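Local coordinates for CocE/NonD family hydrolase (Staphylococcus aureus subsp. aureus COL, PDB 3III), which probably hydrolyses ester or amide bonds, as a CocE/NonD-family hydrolase related to X-Pro dipeptidyl-peptidases, at residues M198-D210 against A453-D465. Residues are numbered along the deposited sequence; the frame is centred on the assembly and turned at random.
Sequences MYREVAFHGGIPD and ATGWLRVSHRELD
Arg458 N donates a nearly straight hydrogen bond to Gly206 O, 2.9 Å and 173° at the hydrogen, with the donor somewhat out of the carbonyl plane. Gly206 and Gly207 are the two central residues of the type I' turn (His205 to Ile208) that closes the short hairpin of strands 204-205 and 208-209, in the alpha/beta-hydrolase part; Arg458 ends strand 447-458 of the C-terminal beta domain, so the contact joins the two domains. The same hairpin tip also meets the strand through a CA-H...O contact, Gly206 CA to Trp456 O at 3.4 Å. The His205 ring stacks face to face on the indole's six-membered ring of Trp456, centroids 4.4 Å apart and planes at 29°. His205 CB lies over the rim of the indole, 3.5 Å from Trp456 CE3, while Thr454 CG2 covers the opposite face. A hydrogen bond joins His533 NE2 and His205 ND1, which would restrain the rotation of the imidazole. Ile208 extends CD1 to Trp456 CB, 4.0 Å, and lays CG1 against Arg458 CB. With CG anti to the backbone N (chi1 178°) and a bend at chi3, Arg458 lays one face of its guanidinium over Gly207 O and Ile208 CA, with Pro209 CD 3.7 Å from Arg458 NH2; Asp424 holds NE in a salt bridge. Past the end of strand 447-458, His461 sets ND1 3.7 Å from Gly207 CA and is tied through NE2 to Glu481; Tyr199 OH, itself bonded to Pro242 O, sits in the plane of the imidazole at its edge, 3.4 Å from His461 CE1.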
HETATM    1  N   MSE A 198      -6.045  -0.280  -9.165  1.00  7.74           N
HETATM    2  CA  MSE A 198      -5.973  -1.727  -9.075  1.00  7.51           C
HETATM    3  C   MSE A 198      -5.171  -2.328 -10.199  1.00  8.58           C
HETATM    4  O   MSE A 198      -4.421  -3.279  -9.963  1.00  9.57           O
HETATM    5  CB  MSE A 198      -7.372  -2.363  -9.068  1.00  8.21           C
HETATM    6  CG  MSE A 198      -8.070  -2.198  -7.782  1.00  9.07           C
HETATM    7 SE   MSE A 198      -9.856  -3.094  -7.788  1.00 21.02          SE
HETATM    8  CE  MSE A 198      -9.169  -5.002  -7.814  1.00 10.22           C
ATOM      9  N   TYR A 199      -5.356  -1.842 -11.423  1.00  7.24           N
ATOM     10  CA  TYR A 199      -4.627  -2.417 -12.538  1.00  8.37           C
ATOM     11  C   TYR A 199      -3.087  -2.360 -12.346  1.00  8.28           C
ATOM     12  O   TYR A 199      -2.382  -3.286 -12.675  1.00  8.46           O
ATOM     13  CB  TYR A 199      -5.000  -1.696 -13.851  1.00  7.84           C
ATOM     14  CG  TYR A 199      -4.321  -2.313 -14.991  1.00  8.51           C
ATOM     15  CD1 TYR A 199      -4.858  -3.438 -15.618  1.00 11.22           C
ATOM     16  CD2 TYR A 199      -3.096  -1.821 -15.440  1.00  6.31           C
ATOM     17  CE1 TYR A 199      -4.151  -4.079 -16.701  1.00 11.54           C
ATOM     18  CE2 TYR A 199      -2.434  -2.417 -16.468  1.00  6.44           C
ATOM     19  CZ  TYR A 199      -2.959  -3.542 -17.114  1.00 10.27           C
ATOM     20  OH  TYR A 199      -2.235  -4.133 -18.136  1.00  9.34           O
ATOM     21  N   ARG A 200      -2.581  -1.253 -11.834  1.00  9.15           N
ATOM     22  CA  ARG A 200      -1.156  -1.040 -11.736  1.00  8.87           C
ATOM     23  C   ARG A 200      -0.581  -1.546 -10.465  1.00  9.71           C
ATOM     24  O   ARG A 200       0.662  -1.633 -10.371  1.00 11.07           O
ATOM     25  CB  ARG A 200      -0.801   0.441 -11.894  1.00  9.22           C
ATOM     26  CG  ARG A 200      -0.882   0.915 -13.337  1.00  7.22           C
ATOM     27  CD  ARG A 200      -0.498   2.430 -13.466  1.00  8.74           C
ATOM     28  NE  ARG A 200      -0.621   2.835 -14.865  1.00  7.26           N
ATOM     29  CZ  ARG A 200      -1.763   3.080 -15.476  1.00 11.40           C
ATOM     30  NH1 ARG A 200      -2.897   3.024 -14.799  1.00 10.35           N
ATOM     31  NH2 ARG A 200      -1.770   3.386 -16.771  1.00 11.02           N
ATOM     32  N   GLU A 201      -1.425  -1.811  -9.463  1.00  9.92           N
ATOM     33  CA  GLU A 201      -0.915  -1.984  -8.099  1.00 10.41           C
ATOM     34  C   GLU A 201      -1.141  -3.344  -7.487  1.00 12.56           C
ATOM     35  O   GLU A 201      -0.341  -3.734  -6.654  1.00 14.01           O
ATOM     36  CB  GLU A 201      -1.333  -0.833  -7.180  1.00  9.47           C
ATOM     37  CG  GLU A 201      -0.785   0.479  -7.800  1.00  8.98           C
ATOM     38  CD  GLU A 201      -1.292   1.787  -7.264  1.00 10.59           C
ATOM     39  OE1 GLU A 201      -2.281   1.807  -6.492  1.00 12.34           O
ATOM     40  OE2 GLU A 201      -0.694   2.837  -7.674  1.00 11.67           O
ATOM     41  N   VAL A 202      -2.178  -4.078  -7.921  1.00 11.26           N
ATOM     42  CA  VAL A 202      -2.465  -5.399  -7.347  1.00 10.94           C
ATOM     43  C   VAL A 202      -2.835  -6.468  -8.406  1.00 10.58           C
ATOM     44  O   VAL A 202      -2.398  -7.593  -8.276  1.00 11.38           O
ATOM     45  CB  VAL A 202      -3.548  -5.360  -6.224  1.00 10.77           C
ATOM     46  CG1 VAL A 202      -4.949  -4.970  -6.763  1.00 10.49           C
ATOM     47  CG2 VAL A 202      -3.582  -6.707  -5.472  1.00  9.23           C
ATOM     48  N   ALA A 203      -3.691  -6.120  -9.388  1.00  9.25           N
ATOM     49  CA  ALA A 203      -4.128  -7.068 -10.446  1.00  9.38           C
ATOM     50  C   ALA A 203      -2.973  -7.455 -11.407  1.00  8.81           C
ATOM     51  O   ALA A 203      -2.869  -8.597 -11.868  1.00  9.57           O
ATOM     52  CB  ALA A 203      -5.388  -6.517 -11.231  1.00  8.77           C
ATOM     53  N   PHE A 204      -2.106  -6.485 -11.705  1.00  9.51           N
ATOM     54  CA  PHE A 204      -0.972  -6.683 -12.580  1.00  8.72           C
ATOM     55  C   PHE A 204       0.171  -5.827 -12.098  1.00  9.22           C
ATOM     56  O   PHE A 204      -0.004  -4.728 -11.589  1.00  9.60           O
ATOM     57  CB  PHE A 204      -1.261  -6.268 -14.047  1.00  8.68           C
ATOM     58  CG  PHE A 204      -2.514  -6.903 -14.647  1.00  5.82           C
ATOM     59  CD1 PHE A 204      -2.440  -8.053 -15.478  1.00  4.56           C
ATOM     60  CD2 PHE A 204      -3.758  -6.350 -14.385  1.00  7.79           C
ATOM     61  CE1 PHE A 204      -3.580  -8.652 -15.970  1.00  7.18           C
ATOM     62  CE2 PHE A 204      -4.887  -6.918 -14.928  1.00  8.89           C
ATOM     63  CZ  PHE A 204      -4.793  -8.088 -15.699  1.00  6.53           C
ATOM     64  N   HIS A 205       1.363  -6.329 -12.263  1.00  9.00           N
ATOM     65  CA  HIS A 205       2.544  -5.497 -12.048  1.00  9.05           C
ATOM     66  C   HIS A 205       3.235  -5.287 -13.364  1.00  8.82           C
ATOM     67  O   HIS A 205       3.701  -6.231 -13.968  1.00  8.96           O
ATOM     68  CB  HIS A 205       3.474  -6.154 -11.052  1.00  9.92           C
ATOM     69  CG  HIS A 205       2.849  -6.364  -9.735  1.00 10.16           C
ATOM     70  ND1 HIS A 205       2.483  -7.611  -9.287  1.00 12.03           N
ATOM     71  CD2 HIS A 205       2.466  -5.484  -8.777  1.00 12.30           C
ATOM     72  CE1 HIS A 205       1.926  -7.493  -8.095  1.00 12.25           C
ATOM     73  NE2 HIS A 205       1.915  -6.219  -7.759  1.00 11.27           N
ATOM     74  N   GLY A 206       3.272  -4.033 -13.832  1.00  8.97           N
ATOM     75  CA  GLY A 206       3.864  -3.793 -15.156  1.00  8.33           C
ATOM     76  C   GLY A 206       3.170  -4.545 -16.258  1.00  7.87           C
ATOM     77  O   GLY A 206       3.764  -4.844 -17.292  1.00  6.16           O
ATOM     78  N   GLY A 207       1.873  -4.829 -16.075  1.00  6.36           N
ATOM     79  CA  GLY A 207       1.185  -5.648 -17.053  1.00  6.57           C
ATOM     80  C   GLY A 207       1.254  -7.161 -16.820  1.00  6.90           C
ATOM     81  O   GLY A 207       0.593  -7.935 -17.553  1.00  6.64           O
ATOM     82  N   ILE A 208       2.060  -7.619 -15.857  1.00  6.86           N
ATOM     83  CA  ILE A 208       2.195  -9.087 -15.614  1.00  7.21           C
ATOM     84  C   ILE A 208       1.157  -9.422 -14.519  1.00  8.04           C
ATOM     85  O   ILE A 208       1.257  -8.867 -13.417  1.00  7.86           O
ATOM     86  CB  ILE A 208       3.616  -9.475 -15.099  1.00  7.08           C
ATOM     87  CG1 ILE A 208       4.726  -8.885 -15.970  1.00  5.67           C
ATOM     88  CG2 ILE A 208       3.774 -11.034 -14.961  1.00  8.92           C
ATOM     89  CD1 ILE A 208       6.191  -9.126 -15.385  1.00  2.00           C
ATOM     90  N   PRO A 209       0.221 -10.364 -14.767  1.00  7.93           N
ATOM     91  CA  PRO A 209      -0.820 -10.672 -13.802  1.00  8.21           C
ATOM     92  C   PRO A 209      -0.312 -11.283 -12.506  1.00  8.03           C
ATOM     93  O   PRO A 209       0.551 -12.153 -12.527  1.00  7.99           O
ATOM     94  CB  PRO A 209      -1.753 -11.632 -14.534  1.00  9.01           C
ATOM     95  CG  PRO A 209      -0.995 -12.138 -15.646  1.00  9.29           C
ATOM     96  CD  PRO A 209       0.160 -11.222 -15.945  1.00  8.30           C
ATOM     97  N   ASP A 210      -0.838 -10.796 -11.390  1.00  7.32           N
ATOM     98  CA  ASP A 210      -0.518 -11.347 -10.084  1.00  7.32           C
ATOM     99  C   ASP A 210      -1.343 -12.622  -9.953  1.00  7.61           C
ATOM    100  O   ASP A 210      -2.571 -12.587  -9.884  1.00  7.99           O
ATOM    101  CB  ASP A 210      -0.844 -10.386  -8.988  1.00  8.56           C
ATOM    102  CG  ASP A 210      -0.539 -10.956  -7.549  1.00  9.37           C
ATOM    103  OD1 ASP A 210       0.019 -12.072  -7.448  1.00  9.91           O
ATOM    104  OD2 ASP A 210      -0.962 -10.319  -6.532  1.00 12.61           O
ATOM    105  N   ALA A 453      14.465  -2.415  -3.503  1.00  6.82           N
ATOM    106  CA  ALA A 453      13.353  -2.024  -4.390  1.00  8.42           C
ATOM    107  C   ALA A 453      13.087  -3.108  -5.437  1.00  7.83           C
ATOM    108  O   ALA A 453      13.980  -3.830  -5.854  1.00  7.24           O
ATOM    109  CB  ALA A 453      13.671  -0.676  -5.065  1.00  6.10           C
ATOM    110  N   THR A 454      11.835  -3.168  -5.863  1.00  7.82           N
ATOM    111  CA  THR A 454      11.385  -4.115  -6.835  1.00  7.64           C
ATOM    112  C   THR A 454      10.597  -3.392  -7.939  1.00  8.08           C
ATOM    113  O   THR A 454       9.831  -2.375  -7.704  1.00  8.55           O
ATOM    114  CB  THR A 454      10.567  -5.192  -6.089  1.00  8.40           C
ATOM    115  OG1 THR A 454      11.381  -5.712  -5.008  1.00  7.68           O
ATOM    116  CG2 THR A 454      10.111  -6.385  -7.002  1.00  8.77           C
ATOM    117  N   GLY A 455      10.684  -3.951  -9.146  1.00  7.58           N
ATOM    118  CA  GLY A 455       9.795  -3.544 -10.243  1.00  7.30           C
ATOM    119  C   GLY A 455       9.609  -4.618 -11.313  1.00  7.58           C
ATOM    120  O   GLY A 455      10.377  -5.567 -11.378  1.00  7.79           O
ATOM    121  N   TRP A 456       8.598  -4.438 -12.157  1.00  7.61           N
ATOM    122  CA  TRP A 456       8.209  -5.419 -13.183  1.00  6.66           C
ATOM    123  C   TRP A 456       7.777  -4.768 -14.487  1.00  7.30           C
ATOM    124  O   TRP A 456       7.167  -3.688 -14.488  1.00  8.91           O
ATOM    125  CB  TRP A 456       7.015  -6.221 -12.703  1.00  7.64           C
ATOM    126  CG  TRP A 456       7.163  -6.961 -11.421  1.00  6.44           C
ATOM    127  CD1 TRP A 456       7.459  -8.298 -11.280  1.00  6.54           C
ATOM    128  CD2 TRP A 456       6.909  -6.472 -10.111  1.00  7.42           C
ATOM    129  NE1 TRP A 456       7.467  -8.641  -9.966  1.00  5.53           N
ATOM    130  CE2 TRP A 456       7.110  -7.553  -9.217  1.00  7.86           C
ATOM    131  CE3 TRP A 456       6.538  -5.227  -9.596  1.00  6.77           C
ATOM    132  CZ2 TRP A 456       6.959  -7.418  -7.822  1.00  6.63           C
ATOM    133  CZ3 TRP A 456       6.418  -5.086  -8.230  1.00 10.09           C
ATOM    134  CH2 TRP A 456       6.621  -6.202  -7.353  1.00  7.28           C
ATOM    135  N   LEU A 457       8.005  -5.430 -15.613  1.00  7.84           N
ATOM    136  CA  LEU A 457       7.381  -4.981 -16.843  1.00  7.92           C
ATOM    137  C   LEU A 457       7.206  -6.111 -17.869  1.00  7.95           C
ATOM    138  O   LEU A 457       8.123  -6.833 -18.134  1.00  8.40           O
ATOM    139  CB  LEU A 457       8.225  -3.895 -17.495  1.00  8.01           C
ATOM    140  CG  LEU A 457       7.632  -3.258 -18.773  1.00  7.91           C
ATOM    141  CD1 LEU A 457       6.343  -2.445 -18.427  1.00  9.08           C
ATOM    142  CD2 LEU A 457       8.690  -2.397 -19.511  1.00  7.73           C
ATOM    143  N   ARG A 458       6.034  -6.181 -18.472  1.00  7.77           N
ATOM    144  CA  ARG A 458       5.798  -6.994 -19.658  1.00  8.33           C
ATOM    145  C   ARG A 458       6.102  -6.072 -20.845  1.00  8.54           C
ATOM    146  O   ARG A 458       5.552  -4.956 -21.001  1.00  7.16           O
ATOM    147  CB  ARG A 458       4.375  -7.543 -19.638  1.00  9.47           C
ATOM    148  CG  ARG A 458       3.997  -8.381 -20.875  1.00  7.79           C
ATOM    149  CD  ARG A 458       2.739  -9.180 -20.620  1.00  8.09           C
ATOM    150  NE  ARG A 458       3.014 -10.323 -19.756  1.00  7.25           N
ATOM    151  CZ  ARG A 458       2.123 -11.214 -19.368  1.00  8.77           C
ATOM    152  NH1 ARG A 458       0.860 -11.137 -19.742  1.00  8.71           N
ATOM    153  NH2 ARG A 458       2.501 -12.193 -18.573  1.00  9.25           N
ATOM    154  N   VAL A 459       7.071  -6.491 -21.645  1.00  8.99           N
ATOM    155  CA  VAL A 459       7.647  -5.604 -22.662  1.00  9.09           C
ATOM    156  C   VAL A 459       6.636  -5.186 -23.742  1.00  8.08           C
ATOM    157  O   VAL A 459       6.700  -4.076 -24.258  1.00  8.13           O
ATOM    158  CB  VAL A 459       8.978  -6.227 -23.210  1.00  8.70           C
ATOM    159  CG1 VAL A 459       9.535  -5.470 -24.428  1.00  7.27           C
ATOM    160  CG2 VAL A 459      10.008  -6.285 -22.047  1.00  7.58           C
ATOM    161  N   SER A 460       5.667  -6.035 -24.070  1.00  7.58           N
ATOM    162  CA  SER A 460       4.587  -5.598 -24.979  1.00  8.03           C
ATOM    163  C   SER A 460       3.767  -4.405 -24.397  1.00  7.74           C
ATOM    164  O   SER A 460       3.111  -3.680 -25.137  1.00  7.30           O
ATOM    165  CB  SER A 460       3.651  -6.745 -25.350  1.00  8.53           C
ATOM    166  OG  SER A 460       2.934  -7.164 -24.228  1.00  8.37           O
ATOM    167  N   HIS A 461       3.897  -4.165 -23.097  1.00  6.80           N
ATOM    168  CA  HIS A 461       3.244  -3.024 -22.430  1.00  6.77           C
ATOM    169  C   HIS A 461       4.148  -1.820 -22.200  1.00  6.06           C
ATOM    170  O   HIS A 461       3.821  -0.915 -21.406  1.00  6.92           O
ATOM    171  CB  HIS A 461       2.726  -3.510 -21.078  1.00  5.78           C
ATOM    172  CG  HIS A 461       1.567  -4.448 -21.189  1.00  5.54           C
ATOM    173  ND1 HIS A 461       0.421  -4.329 -20.415  1.00  6.87           N
ATOM    174  CD2 HIS A 461       1.362  -5.504 -22.007  1.00  6.10           C
ATOM    175  CE1 HIS A 461      -0.421  -5.296 -20.735  1.00  8.47           C
ATOM    176  NE2 HIS A 461       0.121  -6.020 -21.705  1.00  5.47           N
ATOM    177  N   ARG A 462       5.291  -1.792 -22.858  1.00  5.13           N
ATOM    178  CA  ARG A 462       6.307  -0.750 -22.589  1.00  6.51           C
ATOM    179  C   ARG A 462       5.958   0.703 -22.950  1.00  6.32           C
ATOM    180  O   ARG A 462       6.703   1.639 -22.596  1.00  7.91           O
ATOM    181  CB  ARG A 462       7.601  -1.091 -23.359  1.00  5.21           C
ATOM    182  CG  ARG A 462       7.448  -1.009 -24.862  1.00  6.15           C
ATOM    183  CD  ARG A 462       8.696  -1.609 -25.575  1.00  6.48           C
ATOM    184  NE  ARG A 462       8.542  -1.639 -27.044  1.00  6.64           N
ATOM    185  CZ  ARG A 462       7.846  -2.544 -27.734  1.00  7.60           C
ATOM    186  NH1 ARG A 462       7.215  -3.553 -27.142  1.00  9.45           N
ATOM    187  NH2 ARG A 462       7.787  -2.438 -29.035  1.00  8.31           N
ATOM    188  N   GLU A 463       4.935   0.915 -23.745  1.00  6.90           N
ATOM    189  CA  GLU A 463       4.728   2.259 -24.301  1.00  7.89           C
ATOM    190  C   GLU A 463       4.411   3.253 -23.173  1.00  8.35           C
ATOM    191  O   GLU A 463       3.492   3.043 -22.368  1.00  8.71           O
ATOM    192  CB  GLU A 463       3.555   2.280 -25.308  1.00  8.47           C
ATOM    193  CG  GLU A 463       3.340   3.718 -25.940  1.00 10.58           C
ATOM    194  CD  GLU A 463       2.073   3.862 -26.802  1.00 17.46           C
ATOM    195  OE1 GLU A 463       1.136   3.051 -26.670  1.00 21.62           O
ATOM    196  OE2 GLU A 463       1.984   4.840 -27.570  1.00 17.47           O
ATOM    197  N   LEU A 464       5.201   4.316 -23.108  1.00  8.46           N
ATOM    198  CA  LEU A 464       5.131   5.296 -22.028  1.00  7.83           C
ATOM    199  C   LEU A 464       4.040   6.346 -22.255  1.00  8.13           C
ATOM    200  O   LEU A 464       3.792   6.747 -23.365  1.00  5.73           O
ATOM    201  CB  LEU A 464       6.519   5.993 -21.924  1.00  8.72           C
ATOM    202  CG  LEU A 464       7.714   5.184 -21.432  1.00  8.20           C
ATOM    203  CD1 LEU A 464       9.038   5.949 -21.596  1.00  8.80           C
ATOM    204  CD2 LEU A 464       7.478   4.743 -19.934  1.00  8.34           C
ATOM    205  N   ASP A 465       3.354   6.737 -21.185  1.00  8.76           N
ATOM    206  CA  ASP A 465       2.549   7.953 -21.129  1.00  8.76           C
ATOM    207  C   ASP A 465       3.541   9.080 -20.945  1.00  9.41           C
ATOM    208  O   ASP A 465       4.129   9.279 -19.860  1.00  8.38           O
ATOM    209  CB  ASP A 465       1.589   7.922 -19.934  1.00  8.46           C
ATOM    210  CG  ASP A 465       0.620   9.058 -19.935  1.00  9.08           C
ATOM    211  OD1 ASP A 465       1.062  10.189 -20.198  1.00  8.64           O
ATOM    212  OD2 ASP A 465      -0.605   8.819 -19.672  1.00  8.76           O
TER